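Local coordinates for Lmo0181 protein (Listeria monocytogenes serovar 1/2a, PDB 5F7V) that binds the cyclic glucan cycloalternan as the substrate-binding lipoprotein of an ABC transporter, probably delivering the sugar for uptake across the cell membrane, at residues Gln331-Ala336 against Glu343-Ser348; Ala246-Gly251 against Asp256-Ala261; Asp70-Asn75 against Gly86-Leu91. One frame throughout, in Å; residues are numbered along the deposited sequence. Where two conformers were deposited one is given.

Interaction 1. Residues Gln331-Ala336 against Glu343-Ser348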
loop_
_atom_site.group_PDB
_atom_site.type_symbol
_atom_site.label_atom_id
_atom_site.label_comp_id
_atom_site.label_asym_id
_atom_site.label_seq_id
_atom_site.Cartn_x
_atom_site.Cartn_y
_atom_site.Cartn_z
ATOM N N GLN A 331 -13.617 -3.756 -16.533
ATOM C CA GLN A 331 -14.699 -2.811 -16.809
ATOM C C GLN A 331 -15.655 -2.571 -15.645
ATOM O O GLN A 331 -15.968 -1.400 -15.416
ATOM C CB GLN A 331 -15.480 -3.237 -18.051
ATOM C CG GLN A 331 -16.406 -2.154 -18.609
ATOM C CD GLN A 331 -15.669 -0.863 -18.946
ATOM O OE1 GLN A 331 -14.627 -0.882 -19.588
ATOM N NE2 GLN A 331 -16.192 0.268 -18.505
ATOM N N PRO A 332 -16.120 -3.602 -14.912
ATOM C CA PRO A 332 -17.029 -3.305 -13.799
ATOM C C PRO A 332 -16.384 -2.391 -12.756
ATOM O O PRO A 332 -17.096 -1.618 -12.110
ATOM C CB PRO A 332 -17.396 -4.698 -13.255
ATOM C CG PRO A 332 -17.208 -5.621 -14.409
ATOM C CD PRO A 332 -16.009 -5.063 -15.135
ATOM N N TYR A 333 -15.065 -2.442 -12.574
ATOM C CA TYR A 333 -14.398 -1.510 -11.657
ATOM C C TYR A 333 -14.471 -0.078 -12.128
ATOM O O TYR A 333 -14.616 0.837 -11.318
ATOM C CB TYR A 333 -12.938 -1.934 -11.472
ATOM C CG TYR A 333 -12.198 -1.200 -10.393
ATOM C CD1 TYR A 333 -11.596 0.031 -10.620
ATOM C CD2 TYR A 333 -12.098 -1.721 -9.109
ATOM C CE1 TYR A 333 -10.912 0.692 -9.626
ATOM C CE2 TYR A 333 -11.427 -1.060 -8.094
ATOM C CZ TYR A 333 -10.831 0.146 -8.356
ATOM O OH TYR A 333 -10.157 0.821 -7.383
ATOM N N LEU A 334 -14.342 0.130 -13.423
ATOM C CA LEU A 334 -14.454 1.483 -13.991
ATOM C C LEU A 334 -15.903 1.990 -13.896
ATOM O O LEU A 334 -16.123 3.201 -13.736
ATOM C CB LEU A 334 -14.012 1.484 -15.455
ATOM C CG LEU A 334 -12.514 1.408 -15.699
ATOM C CD1 LEU A 334 -12.302 1.177 -17.184
ATOM C CD2 LEU A 334 -11.867 2.691 -15.171
ATOM N N ASP A 335 -16.879 1.089 -13.937
ATOM C CA ASP A 335 -18.277 1.489 -13.940
ATOM C C ASP A 335 -18.877 1.599 -12.552
ATOM O O ASP A 335 -19.966 2.158 -12.365
ATOM C CB ASP A 335 -19.096 0.489 -14.769
ATOM C CG ASP A 335 -18.772 0.544 -16.267
ATOM O OD1 ASP A 335 -18.205 1.552 -16.735
ATOM O OD2 ASP A 335 -19.091 -0.409 -16.989
ATOM N N ALA A 336 -18.176 1.061 -11.569
ATOM C CA ALA A 336 -18.650 1.072 -10.194
ATOM C C ALA A 336 -18.503 2.448 -9.554
ATOM O O ALA A 336 -17.627 3.251 -9.884
ATOM C CB ALA A 336 -17.849 0.052 -9.390
ATOM N N GLU A 343 -11.218 6.478 -13.147
ATOM C CA GLU A 343 -10.073 6.663 -14.047
ATOM C C GLU A 343 -8.871 7.258 -13.340
ATOM O O GLU A 343 -7.758 6.987 -13.788
ATOM C CB GLU A 343 -10.419 7.435 -15.323
ATOM C CG GLU A 343 -11.230 6.677 -16.337
ATOM C CD GLU A 343 -10.542 5.566 -17.136
ATOM O OE1 GLU A 343 -9.370 5.176 -16.876
ATOM O OE2 GLU A 343 -11.245 5.078 -18.065
ATOM N N ALA A 344 -9.047 8.006 -12.253
ATOM C CA ALA A 344 -7.886 8.526 -11.531
ATOM C C ALA A 344 -6.968 7.415 -11.056
ATOM O O ALA A 344 -5.755 7.614 -10.970
ATOM C CB ALA A 344 -8.298 9.360 -10.325
ATOM N N VAL A 345 -7.502 6.237 -10.733
ATOM C CA VAL A 345 -6.685 5.123 -10.270
ATOM C C VAL A 345 -5.718 4.708 -11.378
ATOM O O VAL A 345 -4.538 4.470 -11.123
ATOM C CB VAL A 345 -7.610 3.953 -9.846
ATOM C CG1 VAL A 345 -6.783 2.731 -9.482
ATOM C CG2 VAL A 345 -8.560 4.320 -8.703
ATOM N N PHE A 346 -6.233 4.597 -12.597
ATOM C CA PHE A 346 -5.395 4.180 -13.721
ATOM C C PHE A 346 -4.531 5.320 -14.226
ATOM O O PHE A 346 -3.380 5.081 -14.591
ATOM C CB PHE A 346 -6.288 3.563 -14.812
ATOM C CG PHE A 346 -7.027 2.387 -14.288
ATOM C CD1 PHE A 346 -6.409 1.165 -14.183
ATOM C CD2 PHE A 346 -8.317 2.550 -13.821
ATOM C CE1 PHE A 346 -7.114 0.091 -13.631
ATOM C CE2 PHE A 346 -9.015 1.496 -13.257
ATOM C CZ PHE A 346 -8.407 0.269 -13.189
ATOM N N GLU A 347 -5.048 6.547 -14.236
ATOM C CA GLU A 347 -4.210 7.693 -14.652
ATOM C C GLU A 347 -2.977 7.795 -13.758
ATOM O O GLU A 347 -1.886 8.132 -14.238
ATOM C CB GLU A 347 -5.009 8.981 -14.531
ATOM C CG GLU A 347 -6.080 9.122 -15.586
ATOM C CD GLU A 347 -7.158 10.136 -15.221
ATOM O OE1 GLU A 347 -7.120 10.728 -14.120
ATOM O OE2 GLU A 347 -8.032 10.328 -16.096
ATOM N N SER A 348 -3.119 7.472 -12.470
ATOM C CA SER A 348 -2.013 7.579 -11.520
ATOM C C SER A 348 -0.853 6.664 -11.878
ATOM O O SER A 348 0.279 6.996 -11.533
ATOM C CB SER A 348 -2.518 7.288 -10.111
ATOM O OG SER A 348 -3.444 8.233 -9.609
#
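Glu343, on helix 343-347, lays its carboxylate against a methyl of Leu334 on helix 327-335, with Glu343 CD 3.7 Å from Leu334 CD2. The glutamate chain bends at its second torsion (chi2 -73°), which carries the carboxylate alongside the leucine methyls. This is van der Waals contact only, at the more open side of the interface. Val345 comes next and points toward the other helix; its CG2 sits at the rim of the Tyr333 ring, near the ring plane, 4.1 Å from Tyr333 OH. Phe346 has the largest share on this helix and touches both partners. Its CE2 lies 3.6 Å from Leu334 CD2 and 4.0 Å from Tyr333 CD1, and the tyrosine carbon approaches the phenylalanine ring at its edge. The same Leu334 methyl thus touches both the carboxylate of Glu343 and the ring of Phe346. Tyr333 can reach both Val345 and Phe346 because its ring swings away from its own backbone N (chi1 -171°); Leu321 touches the same three side chains, and Arg342 makes a cation-pi contact with the tyrosine. With short-segment axes 10.7 Å apart at 120°, these are two successive helices joined by a short loop and meeting through side chains, mostly apolar, packed beside strand 321-322 of this periplasmic-binding-protein-type fold.

Interaction 2. Residues Ala246-Gly251 against Asp256-Ala261. With GLC (alpha-D-glucopyranose), chain B.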
loop_
_atom_site.group_PDB
_atom_site.type_symbol
_atom_site.label_atom_id
_atom_site.label_comp_id
_atom_site.label_asym_id
_atom_site.label_seq_id
_atom_site.Cartn_x
_atom_site.Cartn_y
_atom_site.Cartn_z
ATOM N N ALA A 246 -11.553 16.910 4.892
ATOM C CA ALA A 246 -11.982 17.183 3.526
ATOM C C ALA A 246 -11.215 16.406 2.470
ATOM O O ALA A 246 -11.817 16.000 1.475
ATOM C CB ALA A 246 -11.884 18.675 3.240
ATOM N N MET A 247 -9.917 16.172 2.673
ATOM C CA MET A 247 -9.044 15.475 1.692
ATOM C C MET A 247 -8.216 14.461 2.466
ATOM O O MET A 247 -7.539 14.812 3.418
ATOM C CB MET A 247 -8.097 16.422 0.950
ATOM C CG MET A 247 -8.783 17.344 -0.016
ATOM S SD MET A 247 -7.669 18.515 -0.780
ATOM C CE MET A 247 -7.484 19.792 0.481
ATOM N N LEU A 248 -8.274 13.201 2.049
ATOM C CA LEU A 248 -7.549 12.124 2.713
ATOM C C LEU A 248 -6.660 11.430 1.682
ATOM O O LEU A 248 -7.177 10.900 0.692
ATOM C CB LEU A 248 -8.527 11.139 3.326
ATOM C CG LEU A 248 -7.919 9.926 4.009
ATOM C CD1 LEU A 248 -7.118 10.320 5.221
ATOM C CD2 LEU A 248 -9.044 8.986 4.394
ATOM N N HIS A 249 -5.357 11.376 1.948
ATOM C CA HIS A 249 -4.428 10.673 1.032
ATOM C C HIS A 249 -4.290 9.235 1.512
ATOM O O HIS A 249 -3.661 8.963 2.532
ATOM C CB HIS A 249 -3.059 11.375 1.058
ATOM C CG HIS A 249 -3.121 12.749 0.498
ATOM N ND1 HIS A 249 -2.604 13.065 -0.728
ATOM C CD2 HIS A 249 -3.661 13.887 0.982
ATOM C CE1 HIS A 249 -2.805 14.343 -0.978
ATOM N NE2 HIS A 249 -3.456 14.865 0.041
ATOM N N THR A 250 -4.934 8.332 0.791
ATOM C CA THR A 250 -4.963 6.941 1.238
ATOM C C THR A 250 -5.217 6.028 0.070
ATOM O O THR A 250 -5.422 6.457 -1.070
ATOM C CB THR A 250 -5.982 6.757 2.380
ATOM O OG1 THR A 250 -5.704 5.531 3.045
ATOM C CG2 THR A 250 -7.392 6.805 1.869
ATOM N N GLY A 251 -5.150 4.738 0.357
ATOM C CA GLY A 251 -5.223 3.777 -0.727
ATOM C C GLY A 251 -6.603 3.393 -1.190
ATOM O O GLY A 251 -7.615 3.507 -0.502
ATOM N N ASP A 256 -13.877 0.079 -0.263
ATOM C CA ASP A 256 -14.966 -0.708 0.318
ATOM C C ASP A 256 -15.461 -0.077 1.632
ATOM O O ASP A 256 -16.673 0.072 1.787
ATOM C CB ASP A 256 -14.544 -2.166 0.546
ATOM C CG ASP A 256 -15.668 -3.011 1.098
ATOM O OD1 ASP A 256 -16.545 -3.371 0.299
ATOM O OD2 ASP A 256 -15.703 -3.265 2.330
ATOM N N MET A 257 -14.561 0.302 2.542
ATOM C CA MET A 257 -14.936 0.959 3.802
ATOM C C MET A 257 -15.844 2.156 3.554
ATOM O O MET A 257 -16.839 2.375 4.255
ATOM C CB MET A 257 -13.660 1.444 4.516
ATOM C CG MET A 257 -13.817 2.114 5.867
ATOM S SD MET A 257 -12.190 2.308 6.601
ATOM C CE MET A 257 -11.777 0.653 7.132
ATOM N N PHE A 258 -15.490 2.931 2.536
ATOM C CA PHE A 258 -16.102 4.225 2.305
ATOM C C PHE A 258 -17.384 4.128 1.502
ATOM O O PHE A 258 -18.035 5.143 1.310
ATOM C CB PHE A 258 -15.115 5.191 1.651
ATOM C CG PHE A 258 -13.928 5.570 2.514
ATOM C CD1 PHE A 258 -13.901 5.441 3.904
ATOM C CD2 PHE A 258 -12.812 6.065 1.911
ATOM C CE1 PHE A 258 -12.797 5.808 4.652
ATOM C CE2 PHE A 258 -11.679 6.421 2.650
ATOM C CZ PHE A 258 -11.670 6.294 4.024
ATOM N N GLN A 259 -17.806 2.944 1.062
ATOM C CA GLN A 259 -19.055 2.848 0.296
ATOM C C GLN A 259 -20.214 3.434 1.074
ATOM O O GLN A 259 -21.110 4.013 0.473
ATOM C CB GLN A 259 -19.402 1.405 -0.105
ATOM C CG GLN A 259 -18.367 0.759 -1.032
ATOM C CD GLN A 259 -18.301 1.454 -2.381
ATOM O OE1 GLN A 259 -19.248 1.398 -3.139
ATOM N NE2 GLN A 259 -17.223 2.161 -2.655
ATOM N N ASP A 260 -20.235 3.288 2.393
ATOM C CA ASP A 260 -21.356 3.813 3.177
ATOM C C ASP A 260 -20.952 5.050 3.962
ATOM O O ASP A 260 -21.603 5.407 4.953
ATOM C CB ASP A 260 -22.008 2.754 4.067
ATOM C CG ASP A 260 -21.078 2.170 5.083
ATOM O OD1 ASP A 260 -19.901 2.572 5.174
ATOM O OD2 ASP A 260 -21.511 1.236 5.821
ATOM N N ALA A 261 -19.960 5.778 3.469
ATOM C CA ALA A 261 -19.677 7.093 4.040
ATOM C C ALA A 261 -20.929 7.938 3.923
ATOM O O ALA A 261 -21.568 7.904 2.860
ATOM C CB ALA A 261 -18.545 7.799 3.300
HETATM C C1 GLC B . -3.241 3.741 5.115
HETATM C C2 GLC B . -3.726 4.720 6.168
HETATM C C3 GLC B . -3.938 4.064 7.509
HETATM C C4 GLC B . -4.760 2.793 7.383
HETATM C C5 GLC B . -4.151 1.868 6.350
HETATM C C6 GLC B . -5.127 0.729 6.112
HETATM O O2 GLC B . -2.842 5.841 6.284
HETATM O O3 GLC B . -4.459 4.926 8.507
HETATM O O4 GLC B . -4.899 2.153 8.646
HETATM O O5 GLC B . -4.057 2.549 5.099
HETATM O O6 GLC B . -4.661 -0.222 5.148
#
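Leu248 and Phe258 meet across a strand-to-helix connection within the solute-binding fold: strand 245-251 runs up to the glycan pocket, and the chain then turns back through the short helix 255-258, pointing an aromatic ring back at the strand it has just left. The contact is buried and small, 81 Å² over both sides, and it is wholly apolar. Leu248 supplies its CD2 methyl, 3.8 Å from Phe258 CZ, and the two side chains cross at about a right angle. The leucine can present this methyl because CG extends away from the strand's backbone N (chi1 178°). Thr250, two residues on and pointing to the same side, adds a looser touch: its CG2 lies at the edge of the phenylalanine ring, near the ring plane, 4.4 Å from Phe258 CE2. Further apolar cover for the ring comes from Ile133 of the neighbouring strand and from Phe240 and Met241 of helix 236-241.

The polar interactions lie around this contact, not across it. A type I turn from Phe258 to Ala261 takes over where the weakly bonded helix gives out, closed by the bond from Ala261 N to Phe258 O at 3.0 Å. On the strand, backbone bonds between Leu248 and Ile133 and between Thr250 and Val131 hold the touching residues in the sheet. Thr250 is also one of the residues of the glycan pocket, where Glu237 and Trp253 hydrogen-bond the same glucose unit. Its two branches divide the work: CG2 faces the phenylalanine, while OG1 lies 3.7 Å from C1 of that glucose, in van der Waals contact.

Interaction 3. Residues Asp70-Asn75 against Gly86-Leu91. With GLC (alpha-D-glucopyranose), chain C.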
loop_
_atom_site.group_PDB
_atom_site.type_symbol
_atom_site.label_atom_id
_atom_site.label_comp_id
_atom_site.label_asym_id
_atom_site.label_seq_id
_atom_site.Cartn_x
_atom_site.Cartn_y
_atom_site.Cartn_z
ATOM N N ASP A 70 1.722 -22.630 5.298
ATOM C CA ASP A 70 2.107 -23.158 4.001
ATOM C C ASP A 70 2.170 -22.081 2.939
ATOM O O ASP A 70 3.064 -22.115 2.107
ATOM C CB ASP A 70 1.148 -24.241 3.548
ATOM C CG ASP A 70 1.088 -25.408 4.489
ATOM O OD1 ASP A 70 2.124 -26.084 4.661
ATOM O OD2 ASP A 70 0.012 -25.619 5.066
ATOM N N ALA A 71 1.216 -21.159 2.975
ATOM C CA ALA A 71 1.169 -20.058 2.036
ATOM C C ALA A 71 0.986 -18.797 2.871
ATOM O O ALA A 71 0.274 -18.825 3.872
ATOM C CB ALA A 71 0.028 -20.238 1.065
ATOM N N PHE A 72 1.581 -17.681 2.461
ATOM C CA PHE A 72 1.389 -16.446 3.198
ATOM C C PHE A 72 1.572 -15.241 2.308
ATOM O O PHE A 72 2.337 -15.256 1.355
ATOM C CB PHE A 72 2.299 -16.373 4.438
ATOM C CG PHE A 72 3.746 -16.666 4.205
ATOM C CD1 PHE A 72 4.630 -15.685 3.859
ATOM C CD2 PHE A 72 4.223 -17.968 4.349
ATOM C CE1 PHE A 72 5.975 -15.975 3.680
ATOM C CE2 PHE A 72 5.577 -18.254 4.174
ATOM C CZ PHE A 72 6.459 -17.237 3.854
ATOM N N GLU A 73 0.848 -14.204 2.681
ATOM C CA GLU A 73 0.842 -12.943 1.951
ATOM C C GLU A 73 2.072 -12.117 2.294
ATOM O O GLU A 73 2.516 -12.063 3.440
ATOM C CB GLU A 73 -0.415 -12.171 2.301
ATOM C CG GLU A 73 -0.833 -11.219 1.221
ATOM C CD GLU A 73 -2.154 -10.569 1.484
ATOM O OE1 GLU A 73 -2.535 -10.401 2.663
ATOM O OE2 GLU A 73 -2.828 -10.174 0.500
ATOM N N LEU A 74 2.598 -11.438 1.284
ATOM C CA LEU A 74 3.710 -10.465 1.442
ATOM C C LEU A 74 3.375 -9.279 0.603
ATOM O O LEU A 74 2.710 -9.386 -0.392
ATOM C CB LEU A 74 5.056 -11.007 0.977
ATOM C CG LEU A 74 5.572 -12.167 1.822
ATOM C CD1 LEU A 74 6.790 -12.773 1.139
ATOM C CD2 LEU A 74 5.890 -11.790 3.237
ATOM N N ASN A 75 3.822 -8.124 1.079
ATOM C CA ASN A 75 3.757 -6.900 0.288
ATOM C C ASN A 75 5.071 -6.681 -0.451
ATOM O O ASN A 75 6.097 -7.301 -0.182
ATOM C CB ASN A 75 3.278 -5.701 1.136
ATOM C CG ASN A 75 4.204 -5.334 2.257
ATOM O OD1 ASN A 75 5.193 -5.978 2.487
ATOM N ND2 ASN A 75 3.820 -4.309 2.968
ATOM N N GLY A 86 15.708 -16.618 2.892
ATOM C CA GLY A 86 15.589 -17.990 2.414
ATOM C C GLY A 86 14.367 -18.758 2.883
ATOM O O GLY A 86 14.354 -19.991 2.815
ATOM N N VAL A 87 13.311 -18.072 3.319
ATOM C CA VAL A 87 12.148 -18.776 3.861
ATOM C C VAL A 87 11.063 -19.058 2.814
ATOM O O VAL A 87 10.024 -19.668 3.121
ATOM C CB VAL A 87 11.531 -18.013 5.053
ATOM C CG1 VAL A 87 12.518 -17.927 6.214
ATOM C CG2 VAL A 87 10.972 -16.650 4.644
ATOM N N LEU A 88 11.295 -18.625 1.571
ATOM C CA LEU A 88 10.320 -18.811 0.489
ATOM C C LEU A 88 10.787 -19.902 -0.471
ATOM O O LEU A 88 11.967 -19.939 -0.862
ATOM C CB LEU A 88 10.130 -17.511 -0.297
ATOM C CG LEU A 88 9.722 -16.263 0.488
ATOM C CD1 LEU A 88 9.723 -15.007 -0.386
ATOM C CD2 LEU A 88 8.414 -16.542 1.179
ATOM N N ALA A 89 9.833 -20.724 -0.908
ATOM C CA ALA A 89 10.130 -21.707 -1.937
ATOM C C ALA A 89 10.319 -21.018 -3.299
ATOM O O ALA A 89 9.529 -20.179 -3.704
ATOM C CB ALA A 89 9.019 -22.736 -2.040
ATOM N N ASP A 90 11.358 -21.416 -4.024
ATOM C CA ASP A 90 11.513 -21.023 -5.423
ATOM C C ASP A 90 10.352 -21.615 -6.216
ATOM O O ASP A 90 10.123 -22.823 -6.175
ATOM C CB ASP A 90 12.859 -21.608 -5.892
ATOM C CG ASP A 90 13.168 -21.356 -7.340
ATOM O OD1 ASP A 90 12.432 -20.650 -8.048
ATOM O OD2 ASP A 90 14.235 -21.891 -7.749
ATOM N N LEU A 91 9.609 -20.776 -6.915
ATOM C CA LEU A 91 8.433 -21.258 -7.636
ATOM C C LEU A 91 8.706 -21.563 -9.100
ATOM O O LEU A 91 7.763 -21.886 -9.816
ATOM C CB LEU A 91 7.327 -20.218 -7.498
ATOM C CG LEU A 91 6.816 -19.953 -6.075
ATOM C CD1 LEU A 91 5.624 -19.008 -6.106
ATOM C CD2 LEU A 91 6.497 -21.183 -5.246
HETATM C C1 GLC C . -1.937 -1.812 1.413
HETATM C C2 GLC C . -1.455 -2.738 0.320
HETATM C C3 GLC C . -0.048 -3.218 0.623
HETATM C C4 GLC C . 0.871 -2.039 0.918
HETATM C C5 GLC C . 0.296 -1.195 2.047
HETATM C C6 GLC C . 1.101 0.071 2.312
HETATM O O2 GLC C . -2.368 -3.837 0.214
HETATM O O3 GLC C . 0.427 -3.909 -0.529
HETATM O O4 GLC C . 2.122 -2.566 1.373
HETATM O O5 GLC C . -1.026 -0.750 1.668
HETATM O O6 GLC C . 0.301 0.810 3.264
#
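Strand 71-75 runs in extended conformation into helix 76-85, and the chain returns past it as the irregular 86-91 segment, which opens at Gly86 with the positive phi (80°) of a Schellman motif. Leu88 then carries the contact with the strand, its CD2 against Phe72 and its CD1 nearest to Leu74. Its CD2 is 3.4 Å from Phe72 CZ and 3.5 Å from Phe72 CE1, a close approach to the far end of the ring. The two side chains run obliquely to one another. Phe72 reaches this place from a CA-CB bond that does not itself aim at the loop: its CG stands between the backbone N and the carbonyl carbon (chi1 50°), and the ring then extends to the leucine. The carbonyl of Val87 lies near the ring plane at its rim, 4.4 Å from Val87 O to Phe72 CZ.

Leu88 and Leu74 meet tip to tip, with Leu74 CD1 4.0 Å from Leu88 CD1. Phe72 and Leu74 alternate along the strand with Ala71 and Glu73, and both reach the 86-91 loop; Tyr55 and Leu59 of helix 52-64 also touch Phe72, while Tyr121 backs Leu88.

At the end of the strand Asn75 works at two places. Its ND2 donates a hydrogen bond of 2.9 Å to O4 of a glucose unit, bent at an N-H...O angle of 145°. Its OD1 is bonded to Thr78 OG1, and the side chain caps helix 76-85, an N-cap that would hold the amide in position to meet the sugar. A strand parallel to 13-19 and antiparallel to 278-287, running into a helix that returns the chain alongside it, with a ligand-binding residue at its carboxyl end, fits the alpha/beta domain of periplasmic-binding-protein-type folds.

The three contacts do not touch one another, and two of them supply residues to the cycloalternan pocket. Interactions 2 and 3 lie on opposite sides of the chain's centre, 31 Å apart between centres, yet both reach the same mixed sheet and each contributes a residue to the pocket: Thr250 beside one glucose unit, Asn75 bonded to another. In both, an apolar contact lies behind or beside the residue that meets the sugar. Interaction 1 supplies none of its touching residues to the sugar contacts described here; the side chain of Tyr333 lies about 12 Å from a bound glucose. It is the close neighbour of interaction 2, with centres 16 Å apart and nearest atoms about 7 Å, and Phe255 of helix 255-258 touches Tyr333 and Val345.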